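Local coordinates for arginine decarboxylase, A207R protein (Paramecium bursaria Chlorella virus 1, PDB 2NVA) that decarboxylates arginine to agmatine with pyridoxal 5'-phosphate as cofactor, in a eukaryotic ornithine decarboxylase-like fold with a TIM barrel, at residues His91-Ile96 with Phe112-Glu117; Val107-Phe112 with Lys129-Ile134; Gly276-Phe281 with Glu313-Val318; Leu304-Pro309 with Pro337-Gly342. One frame throughout, in Å; residues are numbered along the deposited sequence.

Interaction 1: His91-Ile96 with Phe112-Glu117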
loop_
_atom_site.group_PDB
_atom_site.type_symbol
_atom_site.label_atom_id
_atom_site.label_comp_id
_atom_site.label_asym_id
_atom_site.label_seq_id
_atom_site.Cartn_x
_atom_site.Cartn_y
_atom_site.Cartn_z
ATOM N N HIS A 91 -9.516 14.176 12.989
ATOM C CA HIS A 91 -8.181 13.593 13.076
ATOM C C HIS A 91 -7.500 14.375 14.194
ATOM O O HIS A 91 -7.414 15.601 14.131
ATOM C CB HIS A 91 -7.506 13.568 11.715
ATOM C CG HIS A 91 -6.200 12.834 11.697
ATOM N ND1 HIS A 91 -5.345 12.811 12.777
ATOM C CD2 HIS A 91 -5.606 12.098 10.729
ATOM C CE1 HIS A 91 -4.279 12.091 12.476
ATOM N NE2 HIS A 91 -4.412 11.647 11.238
ATOM N N THR A 92 -7.012 13.679 15.202
ATOM C CA THR A 92 -6.482 14.382 16.382
ATOM C C THR A 92 -5.135 15.041 16.137
ATOM O O THR A 92 -4.665 15.817 16.981
ATOM C CB THR A 92 -6.373 13.458 17.631
ATOM O OG1 THR A 92 -5.428 12.413 17.365
ATOM C CG2 THR A 92 -7.744 12.845 17.980
ATOM N N MET A 93 -4.514 14.745 14.991
ATOM C CA MET A 93 -3.199 15.321 14.653
ATOM C C MET A 93 -3.252 15.973 13.271
ATOM O O MET A 93 -3.207 15.291 12.244
ATOM C CB MET A 93 -2.111 14.243 14.706
ATOM C CG MET A 93 -1.873 13.699 16.102
ATOM S SD MET A 93 -1.006 14.920 17.114
ATOM C CE MET A 93 -0.916 14.069 18.697
ATOM N N LYS A 94 -3.353 17.301 13.265
ATOM C CA LYS A 94 -3.619 18.067 12.048
ATOM C C LYS A 94 -2.453 19.018 11.812
ATOM O O LYS A 94 -1.994 19.665 12.757
ATOM C CB LYS A 94 -4.909 18.881 12.230
ATOM C CG LYS A 94 -6.179 18.033 12.457
ATOM C CD LYS A 94 -7.334 18.842 13.087
ATOM C CE LYS A 94 -7.104 19.132 14.592
ATOM N NZ LYS A 94 -6.773 17.890 15.390
ATOM N N THR A 95 -1.981 19.126 10.572
ATOM C CA THR A 95 -0.879 20.033 10.309
ATOM C C THR A 95 -1.352 21.478 10.497
ATOM O O THR A 95 -2.530 21.791 10.310
ATOM C CB THR A 95 -0.278 19.871 8.890
ATOM O OG1 THR A 95 -1.186 20.404 7.921
ATOM C CG2 THR A 95 0.014 18.395 8.569
ATOM N N ILE A 96 -0.410 22.338 10.864
ATOM C CA ILE A 96 -0.666 23.769 10.992
ATOM C C ILE A 96 -1.279 24.324 9.699
ATOM O O ILE A 96 -2.282 25.029 9.748
ATOM C CB ILE A 96 0.619 24.521 11.371
ATOM C CG1 ILE A 96 0.983 24.217 12.831
ATOM C CG2 ILE A 96 0.449 26.031 11.155
ATOM C CD1 ILE A 96 2.401 24.633 13.242
ATOM N N PHE A 112 -9.148 16.350 19.253
ATOM C CA PHE A 112 -7.788 16.411 19.807
ATOM C C PHE A 112 -7.621 15.359 20.890
ATOM O O PHE A 112 -8.612 14.846 21.434
ATOM C CB PHE A 112 -7.469 17.802 20.385
ATOM C CG PHE A 112 -8.183 18.102 21.675
ATOM C CD1 PHE A 112 -7.505 18.066 22.893
ATOM C CD2 PHE A 112 -9.540 18.418 21.670
ATOM C CE1 PHE A 112 -8.160 18.341 24.097
ATOM C CE2 PHE A 112 -10.208 18.685 22.873
ATOM C CZ PHE A 112 -9.513 18.652 24.086
ATOM N N ASP A 113 -6.363 15.047 21.192
ATOM C CA ASP A 113 -6.030 14.152 22.298
ATOM C C ASP A 113 -4.697 14.513 22.970
ATOM O O ASP A 113 -4.154 13.715 23.733
ATOM C CB ASP A 113 -6.047 12.677 21.854
ATOM C CG ASP A 113 -5.005 12.355 20.753
ATOM O OD1 ASP A 113 -3.990 13.093 20.609
ATOM O OD2 ASP A 113 -5.221 11.348 20.036
ATOM N N SER A 114 -4.190 15.716 22.682
ATOM C CA SER A 114 -2.905 16.164 23.226
ATOM C C SER A 114 -2.876 17.661 23.523
ATOM O O SER A 114 -3.612 18.446 22.915
ATOM C CB SER A 114 -1.771 15.834 22.243
ATOM O OG SER A 114 -1.904 16.573 21.037
ATOM N N SER A 115 -2.012 18.047 24.457
ATOM C CA SER A 115 -1.849 19.467 24.802
ATOM C C SER A 115 -1.214 20.236 23.635
ATOM O O SER A 115 -1.585 21.374 23.374
ATOM C CB SER A 115 -1.027 19.621 26.090
ATOM O OG SER A 115 0.310 19.171 25.915
ATOM N N PHE A 116 -0.280 19.604 22.924
ATOM C CA PHE A 116 0.377 20.257 21.784
ATOM C C PHE A 116 -0.581 20.569 20.643
ATOM O O PHE A 116 -0.400 21.558 19.916
ATOM C CB PHE A 116 1.558 19.434 21.286
ATOM C CG PHE A 116 2.723 19.475 22.217
ATOM C CD1 PHE A 116 3.569 20.585 22.244
ATOM C CD2 PHE A 116 2.949 18.431 23.106
ATOM C CE1 PHE A 116 4.631 20.641 23.109
ATOM C CE2 PHE A 116 4.029 18.472 23.986
ATOM C CZ PHE A 116 4.868 19.591 23.994
ATOM N N GLU A 117 -1.595 19.726 20.489
ATOM C CA GLU A 117 -2.641 19.998 19.497
ATOM C C GLU A 117 -3.468 21.234 19.894
ATOM O O GLU A 117 -3.871 22.035 19.028
ATOM C CB GLU A 117 -3.544 18.786 19.328
ATOM C CG GLU A 117 -4.333 18.791 18.026
ATOM C CD GLU A 117 -3.485 18.504 16.780
ATOM O OE1 GLU A 117 -4.036 18.595 15.662
ATOM O OE2 GLU A 117 -2.265 18.185 16.916
#

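Interaction 2: Val107-Phe112 with Lys129-Ile134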
loop_
_atom_site.group_PDB
_atom_site.type_symbol
_atom_site.label_atom_id
_atom_site.label_comp_id
_atom_site.label_asym_id
_atom_site.label_seq_id
_atom_site.Cartn_x
_atom_site.Cartn_y
_atom_site.Cartn_z
ATOM N N VAL A 107 -14.339 24.944 8.166
ATOM C CA VAL A 107 -14.324 23.697 8.931
ATOM C C VAL A 107 -13.847 24.025 10.334
ATOM O O VAL A 107 -12.653 24.246 10.547
ATOM C CB VAL A 107 -13.424 22.604 8.260
ATOM C CG1 VAL A 107 -13.404 21.320 9.105
ATOM C CG2 VAL A 107 -13.928 22.328 6.863
ATOM N N ASP A 108 -14.783 24.068 11.281
ATOM C CA ASP A 108 -14.493 24.604 12.607
ATOM C C ASP A 108 -14.992 23.697 13.731
ATOM O O ASP A 108 -15.362 24.163 14.813
ATOM C CB ASP A 108 -15.067 26.029 12.750
ATOM C CG ASP A 108 -16.561 26.088 12.505
ATOM O OD1 ASP A 108 -17.174 25.006 12.318
ATOM O OD2 ASP A 108 -17.126 27.220 12.483
ATOM N N ILE A 109 -15.018 22.398 13.448
ATOM C CA ILE A 109 -15.213 21.376 14.467
ATOM C C ILE A 109 -14.109 20.353 14.233
ATOM O O ILE A 109 -13.959 19.879 13.105
ATOM C CB ILE A 109 -16.571 20.672 14.354
ATOM C CG1 ILE A 109 -17.712 21.691 14.375
ATOM C CG2 ILE A 109 -16.716 19.659 15.491
ATOM C CD1 ILE A 109 -19.085 21.082 14.139
ATOM N N ALA A 110 -13.334 20.046 15.272
ATOM C CA ALA A 110 -12.207 19.101 15.150
ATOM C C ALA A 110 -11.954 18.358 16.447
ATOM O O ALA A 110 -12.461 18.748 17.500
ATOM C CB ALA A 110 -10.924 19.825 14.697
ATOM N N THR A 111 -11.181 17.278 16.355
ATOM C CA THR A 111 -10.852 16.457 17.518
ATOM C C THR A 111 -9.420 16.725 18.001
ATOM O O THR A 111 -8.600 17.289 17.267
ATOM C CB THR A 111 -11.023 14.938 17.229
ATOM O OG1 THR A 111 -10.233 14.578 16.092
ATOM C CG2 THR A 111 -12.500 14.598 16.941
ATOM N N PHE A 112 -9.148 16.350 19.253
ATOM C CA PHE A 112 -7.788 16.411 19.807
ATOM C C PHE A 112 -7.621 15.359 20.890
ATOM O O PHE A 112 -8.612 14.846 21.434
ATOM C CB PHE A 112 -7.469 17.802 20.385
ATOM C CG PHE A 112 -8.183 18.102 21.675
ATOM C CD1 PHE A 112 -7.505 18.066 22.893
ATOM C CD2 PHE A 112 -9.540 18.418 21.670
ATOM C CE1 PHE A 112 -8.160 18.341 24.097
ATOM C CE2 PHE A 112 -10.208 18.685 22.873
ATOM C CZ PHE A 112 -9.513 18.652 24.086
ATOM N N LYS A 129 -14.269 24.613 17.329
ATOM C CA LYS A 129 -14.942 23.893 18.401
ATOM C C LYS A 129 -14.325 22.508 18.511
ATOM O O LYS A 129 -14.286 21.770 17.529
ATOM C CB LYS A 129 -16.444 23.818 18.151
ATOM C CG LYS A 129 -17.073 25.208 17.956
ATOM C CD LYS A 129 -18.600 25.135 17.934
ATOM C CE LYS A 129 -19.215 26.451 17.426
ATOM N NZ LYS A 129 -18.829 27.623 18.285
ATOM N N MET A 130 -13.867 22.162 19.713
ATOM C CA MET A 130 -13.050 20.966 19.904
ATOM C C MET A 130 -13.780 19.804 20.547
ATOM O O MET A 130 -14.596 19.993 21.445
ATOM C CB MET A 130 -11.782 21.295 20.700
ATOM C CG MET A 130 -10.879 22.342 20.032
ATOM S SD MET A 130 -10.441 21.979 18.303
ATOM C CE MET A 130 -9.392 20.537 18.517
ATOM N N ILE A 131 -13.465 18.600 20.068
ATOM C CA ILE A 131 -14.022 17.370 20.607
ATOM C C ILE A 131 -12.869 16.537 21.152
ATOM O O ILE A 131 -11.948 16.197 20.421
ATOM C CB ILE A 131 -14.826 16.570 19.532
ATOM C CG1 ILE A 131 -16.067 17.354 19.097
ATOM C CG2 ILE A 131 -15.232 15.206 20.060
ATOM C CD1 ILE A 131 -16.778 16.766 17.864
ATOM N N LEU A 132 -12.921 16.227 22.442
ATOM C CA LEU A 132 -11.860 15.431 23.035
ATOM C C LEU A 132 -12.069 13.961 22.688
ATOM O O LEU A 132 -13.090 13.381 23.038
ATOM C CB LEU A 132 -11.790 15.635 24.556
ATOM C CG LEU A 132 -10.844 14.695 25.322
ATOM C CD1 LEU A 132 -9.377 14.899 24.945
ATOM C CD2 LEU A 132 -11.047 14.828 26.833
ATOM N N ARG A 133 -11.088 13.374 22.013
ATOM C CA ARG A 133 -11.126 11.949 21.720
ATOM C C ARG A 133 -10.492 11.167 22.868
ATOM O O ARG A 133 -9.341 11.414 23.234
ATOM C CB ARG A 133 -10.408 11.626 20.408
ATOM C CG ARG A 133 -10.454 10.143 20.071
ATOM C CD ARG A 133 -9.958 9.879 18.665
ATOM N NE ARG A 133 -9.758 8.455 18.423
ATOM C CZ ARG A 133 -9.328 7.959 17.265
ATOM N NH1 ARG A 133 -9.043 8.778 16.259
ATOM N NH2 ARG A 133 -9.173 6.647 17.111
ATOM N N ILE A 134 -11.265 10.244 23.434
ATOM C CA ILE A 134 -10.773 9.375 24.498
ATOM C C ILE A 134 -10.521 7.969 23.970
ATOM O O ILE A 134 -11.207 7.510 23.049
ATOM C CB ILE A 134 -11.735 9.347 25.718
ATOM C CG1 ILE A 134 -13.100 8.752 25.337
ATOM C CG2 ILE A 134 -11.902 10.775 26.257
ATOM C CD1 ILE A 134 -14.033 8.477 26.549
HETATM O O HOH W 1 -10.493 11.649 15.750
#

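Interaction 3: Gly276-Phe281 with Glu313-Val318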
loop_
_atom_site.group_PDB
_atom_site.type_symbol
_atom_site.label_atom_id
_atom_site.label_comp_id
_atom_site.label_asym_id
_atom_site.label_seq_id
_atom_site.Cartn_x
_atom_site.Cartn_y
_atom_site.Cartn_z
ATOM N N GLY A 276 -2.225 -31.151 -8.983
ATOM C CA GLY A 276 -3.616 -31.030 -8.550
ATOM C C GLY A 276 -3.980 -29.701 -7.912
ATOM O O GLY A 276 -5.134 -29.506 -7.508
ATOM N N LEU A 277 -3.006 -28.785 -7.828
ATOM C CA LEU A 277 -3.264 -27.449 -7.288
ATOM C C LEU A 277 -3.366 -26.455 -8.442
ATOM O O LEU A 277 -2.481 -26.407 -9.301
ATOM C CB LEU A 277 -2.145 -27.028 -6.312
ATOM C CG LEU A 277 -2.398 -25.751 -5.491
ATOM C CD1 LEU A 277 -3.586 -25.911 -4.534
ATOM C CD2 LEU A 277 -1.140 -25.332 -4.731
ATOM N N TYR A 278 -4.429 -25.656 -8.443
ATOM C CA TYR A 278 -4.716 -24.735 -9.536
ATOM C C TYR A 278 -4.390 -23.313 -9.139
ATOM O O TYR A 278 -5.087 -22.721 -8.326
ATOM C CB TYR A 278 -6.181 -24.847 -9.956
ATOM C CG TYR A 278 -6.501 -26.198 -10.570
ATOM C CD1 TYR A 278 -6.774 -26.315 -11.930
ATOM C CD2 TYR A 278 -6.510 -27.359 -9.790
ATOM C CE1 TYR A 278 -7.053 -27.556 -12.507
ATOM C CE2 TYR A 278 -6.784 -28.607 -10.352
ATOM C CZ TYR A 278 -7.057 -28.703 -11.707
ATOM O OH TYR A 278 -7.346 -29.929 -12.276
ATOM N N GLU A 279 -3.330 -22.776 -9.739
ATOM C CA GLU A 279 -2.841 -21.448 -9.386
ATOM C C GLU A 279 -3.211 -20.438 -10.469
ATOM O O GLU A 279 -2.956 -20.671 -11.644
ATOM C CB GLU A 279 -1.321 -21.485 -9.182
ATOM C CG GLU A 279 -0.856 -22.478 -8.104
ATOM C CD GLU A 279 0.638 -22.789 -8.147
ATOM O OE1 GLU A 279 1.243 -22.735 -9.236
ATOM O OE2 GLU A 279 1.198 -23.133 -7.085
ATOM N N TYR A 280 -3.827 -19.332 -10.060
ATOM C CA TYR A 280 -4.292 -18.317 -11.005
ATOM C C TYR A 280 -3.713 -16.963 -10.672
ATOM O O TYR A 280 -3.533 -16.630 -9.498
ATOM C CB TYR A 280 -5.813 -18.211 -10.976
ATOM C CG TYR A 280 -6.502 -19.528 -11.217
ATOM C CD1 TYR A 280 -6.564 -20.083 -12.501
ATOM C CD2 TYR A 280 -7.093 -20.221 -10.163
ATOM C CE1 TYR A 280 -7.205 -21.304 -12.722
ATOM C CE2 TYR A 280 -7.728 -21.449 -10.367
ATOM C CZ TYR A 280 -7.786 -21.979 -11.656
ATOM O OH TYR A 280 -8.431 -23.179 -11.854
ATOM N N PHE A 281 -3.440 -16.183 -11.715
ATOM C CA PHE A 281 -2.969 -14.822 -11.544
ATOM C C PHE A 281 -4.005 -13.895 -12.142
ATOM O O PHE A 281 -4.500 -14.150 -13.235
ATOM C CB PHE A 281 -1.618 -14.638 -12.234
ATOM C CG PHE A 281 -0.505 -15.309 -11.511
ATOM C CD1 PHE A 281 0.401 -14.566 -10.771
ATOM C CD2 PHE A 281 -0.400 -16.694 -11.514
ATOM C CE1 PHE A 281 1.449 -15.209 -10.074
ATOM C CE2 PHE A 281 0.629 -17.347 -10.811
ATOM C CZ PHE A 281 1.543 -16.601 -10.093
ATOM N N GLU A 313 -17.229 -29.845 -10.814
ATOM C CA GLU A 313 -16.237 -30.284 -9.823
ATOM C C GLU A 313 -15.471 -29.053 -9.318
ATOM O O GLU A 313 -14.994 -28.267 -10.128
ATOM C CB GLU A 313 -15.263 -31.267 -10.489
ATOM C CG GLU A 313 -14.082 -31.703 -9.603
ATOM C CD GLU A 313 -12.909 -32.262 -10.394
ATOM O OE1 GLU A 313 -12.927 -32.245 -11.648
ATOM O OE2 GLU A 313 -11.943 -32.743 -9.762
ATOM N N TYR A 314 -15.358 -28.877 -8.000
ATOM C CA TYR A 314 -14.519 -27.791 -7.464
ATOM C C TYR A 314 -13.113 -28.325 -7.267
ATOM O O TYR A 314 -12.942 -29.491 -6.914
ATOM C CB TYR A 314 -15.064 -27.267 -6.133
ATOM C CG TYR A 314 -16.203 -26.268 -6.240
ATOM C CD1 TYR A 314 -17.196 -26.402 -7.211
ATOM C CD2 TYR A 314 -16.288 -25.191 -5.360
ATOM C CE1 TYR A 314 -18.267 -25.486 -7.296
ATOM C CE2 TYR A 314 -17.339 -24.265 -5.436
ATOM C CZ TYR A 314 -18.318 -24.414 -6.407
ATOM O OH TYR A 314 -19.350 -23.490 -6.454
ATOM N N VAL A 315 -12.118 -27.473 -7.498
ATOM C CA VAL A 315 -10.718 -27.883 -7.390
ATOM C C VAL A 315 -9.984 -26.940 -6.435
ATOM O O VAL A 315 -10.415 -25.802 -6.237
ATOM C CB VAL A 315 -10.027 -27.943 -8.776
ATOM C CG1 VAL A 315 -10.657 -29.049 -9.649
ATOM C CG2 VAL A 315 -10.074 -26.575 -9.489
ATOM N N PRO A 316 -8.882 -27.415 -5.818
ATOM C CA PRO A 316 -8.204 -26.514 -4.879
ATOM C C PRO A 316 -7.433 -25.426 -5.635
ATOM O O PRO A 316 -6.618 -25.738 -6.500
ATOM C CB PRO A 316 -7.271 -27.435 -4.089
ATOM C CG PRO A 316 -7.182 -28.717 -4.888
ATOM C CD PRO A 316 -8.247 -28.744 -5.918
ATOM N N SER A 317 -7.728 -24.172 -5.307
ATOM C CA SER A 317 -7.263 -23.022 -6.088
ATOM C C SER A 317 -6.452 -22.060 -5.232
ATOM O O SER A 317 -6.691 -21.938 -4.025
ATOM C CB SER A 317 -8.473 -22.287 -6.688
ATOM O OG SER A 317 -9.283 -23.200 -7.428
ATOM N N VAL A 318 -5.514 -21.367 -5.870
ATOM C CA VAL A 318 -4.754 -20.301 -5.208
ATOM C C VAL A 318 -4.924 -19.055 -6.074
ATOM O O VAL A 318 -4.687 -19.107 -7.283
ATOM C CB VAL A 318 -3.250 -20.649 -5.063
ATOM C CG1 VAL A 318 -2.554 -19.625 -4.170
ATOM C CG2 VAL A 318 -3.081 -22.036 -4.484
HETATM O O HOH W 2 -10.405 -23.219 -9.930
#

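Interaction 4: Leu304-Pro309 with Pro337-Gly342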
loop_
_atom_site.group_PDB
_atom_site.type_symbol
_atom_site.label_atom_id
_atom_site.label_comp_id
_atom_site.label_asym_id
_atom_site.label_seq_id
_atom_site.Cartn_x
_atom_site.Cartn_y
_atom_site.Cartn_z
ATOM N N LEU A 304 -17.870 -16.551 -9.921
ATOM C CA LEU A 304 -17.603 -16.755 -11.350
ATOM C C LEU A 304 -18.695 -16.110 -12.197
ATOM O O LEU A 304 -19.885 -16.212 -11.873
ATOM C CB LEU A 304 -17.573 -18.248 -11.668
ATOM C CG LEU A 304 -16.253 -18.994 -11.588
ATOM C CD1 LEU A 304 -15.812 -19.191 -10.132
ATOM C CD2 LEU A 304 -16.441 -20.339 -12.311
ATOM N N LEU A 305 -18.296 -15.435 -13.268
ATOM C CA LEU A 305 -19.272 -14.864 -14.196
ATOM C C LEU A 305 -19.748 -15.882 -15.233
ATOM O O LEU A 305 -20.877 -15.799 -15.703
ATOM C CB LEU A 305 -18.740 -13.578 -14.840
ATOM C CG LEU A 305 -18.768 -12.446 -13.793
ATOM C CD1 LEU A 305 -17.731 -11.378 -14.098
ATOM C CD2 LEU A 305 -20.161 -11.845 -13.626
ATOM N N ARG A 306 -18.877 -16.834 -15.583
ATOM C CA ARG A 306 -19.248 -17.964 -16.443
ATOM C C ARG A 306 -20.135 -18.955 -15.680
ATOM O O ARG A 306 -19.801 -19.382 -14.565
ATOM C CB ARG A 306 -17.985 -18.661 -16.951
ATOM C CG ARG A 306 -18.236 -19.945 -17.705
ATOM C CD ARG A 306 -16.973 -20.466 -18.384
ATOM N NE ARG A 306 -15.804 -20.484 -17.498
ATOM C CZ ARG A 306 -15.501 -21.473 -16.656
ATOM N NH1 ARG A 306 -16.297 -22.535 -16.571
ATOM N NH2 ARG A 306 -14.399 -21.408 -15.899
ATOM N N ASP A 307 -21.286 -19.289 -16.265
ATOM C CA ASP A 307 -22.210 -20.263 -15.663
ATOM C C ASP A 307 -21.618 -21.680 -15.712
ATOM O O ASP A 307 -21.087 -22.116 -16.747
ATOM C CB ASP A 307 -23.562 -20.239 -16.391
ATOM C CG ASP A 307 -24.642 -21.016 -15.652
ATOM O OD1 ASP A 307 -24.444 -21.372 -14.470
ATOM O OD2 ASP A 307 -25.713 -21.266 -16.246
ATOM N N VAL A 308 -21.691 -22.384 -14.584
ATOM C CA VAL A 308 -21.272 -23.780 -14.526
ATOM C C VAL A 308 -22.449 -24.625 -14.053
ATOM O O VAL A 308 -23.299 -24.116 -13.315
ATOM C CB VAL A 308 -20.041 -23.994 -13.598
ATOM C CG1 VAL A 308 -18.826 -23.217 -14.126
ATOM C CG2 VAL A 308 -20.354 -23.609 -12.154
ATOM N N PRO A 309 -22.513 -25.903 -14.484
ATOM C CA PRO A 309 -23.565 -26.785 -13.966
ATOM C C PRO A 309 -23.464 -26.993 -12.462
ATOM O O PRO A 309 -22.395 -26.798 -11.871
ATOM C CB PRO A 309 -23.355 -28.104 -14.713
ATOM C CG PRO A 309 -22.002 -28.025 -15.349
ATOM C CD PRO A 309 -21.671 -26.563 -15.498
ATOM N N PRO A 337 -14.741 -23.956 -9.096
ATOM C CA PRO A 337 -14.725 -24.599 -10.393
ATOM C C PRO A 337 -13.408 -24.227 -11.090
ATOM O O PRO A 337 -12.865 -23.144 -10.831
ATOM C CB PRO A 337 -15.913 -23.951 -11.119
ATOM C CG PRO A 337 -16.845 -23.532 -10.023
ATOM C CD PRO A 337 -15.920 -23.074 -8.926
ATOM N N GLU A 338 -12.899 -25.103 -11.941
ATOM C CA GLU A 338 -11.702 -24.779 -12.698
ATOM C C GLU A 338 -11.894 -23.483 -13.498
ATOM O O GLU A 338 -12.932 -23.288 -14.142
ATOM C CB GLU A 338 -11.298 -25.916 -13.645
ATOM C CG GLU A 338 -9.961 -25.640 -14.317
ATOM C CD GLU A 338 -9.446 -26.796 -15.148
ATOM O OE1 GLU A 338 -10.082 -27.887 -15.162
ATOM O OE2 GLU A 338 -8.389 -26.618 -15.787
ATOM N N LEU A 339 -10.899 -22.598 -13.444
ATOM C CA LEU A 339 -10.959 -21.344 -14.198
ATOM C C LEU A 339 -9.990 -21.410 -15.386
ATOM O O LEU A 339 -9.090 -22.257 -15.409
ATOM C CB LEU A 339 -10.585 -20.167 -13.295
ATOM C CG LEU A 339 -11.343 -19.989 -11.980
ATOM C CD1 LEU A 339 -10.698 -18.893 -11.133
ATOM C CD2 LEU A 339 -12.784 -19.657 -12.254
ATOM N N HIS A 340 -10.174 -20.511 -16.348
ATOM C CA HIS A 340 -9.337 -20.452 -17.540
ATOM C C HIS A 340 -8.886 -19.030 -17.807
ATOM O O HIS A 340 -9.586 -18.077 -17.449
ATOM C CB HIS A 340 -10.106 -21.009 -18.735
ATOM C CG HIS A 340 -10.513 -22.434 -18.540
ATOM N ND1 HIS A 340 -11.778 -22.799 -18.146
ATOM C CD2 HIS A 340 -9.786 -23.572 -18.580
ATOM C CE1 HIS A 340 -11.829 -24.110 -18.005
ATOM N NE2 HIS A 340 -10.635 -24.602 -18.271
ATOM N N ILE A 341 -7.708 -18.881 -18.422
ATOM C CA ILE A 341 -7.243 -17.549 -18.791
ATOM C C ILE A 341 -8.333 -16.854 -19.613
ATOM O O ILE A 341 -8.829 -17.423 -20.581
ATOM C CB ILE A 341 -5.883 -17.590 -19.527
ATOM C CG1 ILE A 341 -4.796 -18.088 -18.560
ATOM C CG2 ILE A 341 -5.535 -16.227 -20.098
ATOM C CD1 ILE A 341 -3.430 -18.359 -19.212
ATOM N N GLY A 342 -8.711 -15.641 -19.201
ATOM C CA GLY A 342 -9.822 -14.921 -19.846
ATOM C C GLY A 342 -11.138 -14.909 -19.073
ATOM O O GLY A 342 -11.980 -14.046 -19.323
HETATM O O HOH W 3 -15.274 -24.556 -14.797
#

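Interaction 1: His91-Ile96 with Phe112-Glu117
Glu117 sets its CG anti to the backbone N (chi1 -160°) and then bends at chi2 (73°), while the Lys94 chain folds back at chi3 and chi4, and the two meet at about a right angle. Glu117 OE1 accepts twice: Lys94 N reaches it at 2.8 Å on the syn side, and Lys94 NZ, also at 2.8 Å, on the anti side as a salt bridge. NZ further donates to His91 O at 2.7 Å and to Thr111 O, so this buried ammonium is held by three acceptors. Glu117 OE2 forms a salt bridge with Lys120, which would help balance its charge. The contact joins two successive strand-to-helix turns at the C-terminal ends of TIM-barrel strands, the end where the cofactor binds; the side chain of Thr92 lies about 7 Å from the bound agmatine adduct (nearest atoms). Ser114 is the N-cap of helix 115-124, its OG accepting from Glu117 N at 3.2 Å. Thr92 OG1 donates to Asp113 OD2 at 2.9 Å from above the carboxylate plane. OD2 also accepts from Gly150 N, and OD1 forms a salt bridge with Arg272 of the second subunit. Met93 lays its CE 3.6 Å from Ser114 OG and packs on Phe281 of that subunit.

Interaction 2: Val107-Phe112 with Lys129-Ile134
Lys129 N donates to Asp108 O, and Lys129 O takes Ala110 N; Ile131 N then gives to Ala110 O at 2.8 Å, Ile131 O receives Phe112 N, and Arg133 N closes the parallel ladder on Phe112 O, five backbone bonds between the segments. This is the pairing of a beta-alpha-beta unit of the TIM barrel, with helix 115-124 as the crossover. On the face of Ala110 and Met130, the Phe112 ring takes Leu132 CD1 over one face, 4.1 Å from its centroid, while Met130 CB sits 3.7 Å from Phe112 CE2. On the other face Ile109 CG2 meets Ile131 CD1 at 3.7 Å. Here a water bridges Thr111 OG1 (3.0 Å) and Arg133 NH1 (3.3 Å), accepting from the arginine. The extended Arg133 chain carries its end to His176 and the bound adduct, whereas Lys129 NZ pairs with Glu169. The five bonds satisfy the facing N-H and C=O groups, while Thr111 O accepts from Lys94 NZ; the arginine, which touches the adduct, would add positive charge beside the ligand.

Interaction 3: Gly276-Phe281 with Glu313-Val318
Strands 277-281 and 314-318 lie parallel with their axes 35° apart, joined by three backbone hydrogen bonds: Tyr278 N to Pro316 O (2.9 Å), Val318 N to Tyr278 O and Tyr280 N to Val318 O. The Tyr278 side chain crosses that of Val315 at about a right angle, and Val315 CG2 rests over one face of the ring in a CH-pi contact, 3.8 Å from the centroid and 17° off its normal. Pro316 O lies at the edge of the same ring. Leu277, with CG anti to the backbone N (chi1 -170°), brings its branch to the other face of the pair, where CD2 touches Val318 CG2 at 3.8 Å and CD1 approaches Pro316 CB at 4.0 Å. Ser317 meets the edge of the Tyr280 ring, its OG 3.8 Å from CE2. A water links the two hydroxyls, 2.8 Å from Tyr280 OH and 2.7 Å from Ser317 OG, and Tyr280 OH is also hydrogen-bonded to Leu339 N. These are neighbouring strands of the mixed beta-sheet distinct from the barrel; strand 262-274 flanks one side and strand 331-337 the other. The Tyr278 ring and Val315 thus pack on one face, Leu277 and Val318 on the other, where Glu279 is paired with Arg272; the water joins the two strands through their hydroxyls, while Tyr280 OH links them to the loop at Leu339 N.

Interaction 4: Leu304-Pro309 with Pro337-Gly342
The Leu304 side chain crosses that of Leu339 at a slant and runs past Pro337 in the opposite sense. Leu339 CD2 fits into the fork of Leu304, 3.6 Å from its CG, while Leu304 CD2 lies 3.8 Å from Pro337 CB. Val308 crosses the proline ring at about a right angle, its CG2 4.1 Å from Pro337 CG. Arg306 reaches over with a bend at chi3 (48°), which presents the guanidinium edge-on to Glu338 O: NH2 donates to this oxygen at 3.0 Å, in both the guanidinium and carbonyl planes. A water doubles the link, accepting from Arg306 NH1 at 2.9 Å and donating to Glu338 O at 2.7 Å. His340 ND1 lies over a guanidinium face, 3.7 Å from Arg306 NH2, the guanidinium and imidazole planes 52° apart. NH2 also forms a salt bridge with Asp343. Two loops of the mixed beta-sheet domain are thus joined by an apolar patch and by one carbonyl gripped by both an arginine and a water, with Asp343 likely to offset the arginine's charge.

Overall arrangement
The four contacts fall into two pairs on opposite sides of the chain's centre, some 50 Å apart between centres. Interactions 1 and 2 belong to the barrel, with centres 9 Å apart; they share Phe112, and Thr92 CG2 packs on Arg133 CD at 3.8 Å. Interaction 2 touches the ligand through Arg133 (about 4 Å, nearest atoms); interaction 1 lies a little further off. Interaction 3 pairs strands of the mixed sheet and interaction 4 joins loops at its edge, with centres 12 Å apart, away from the annotated sites; Tyr314 CE1 packs on Pro337 CG at 3.6 Å, and Tyr278 on Glu338. Although far apart within a chain, interaction 1 of one subunit meets the strand of interaction 3 of the other at Phe281.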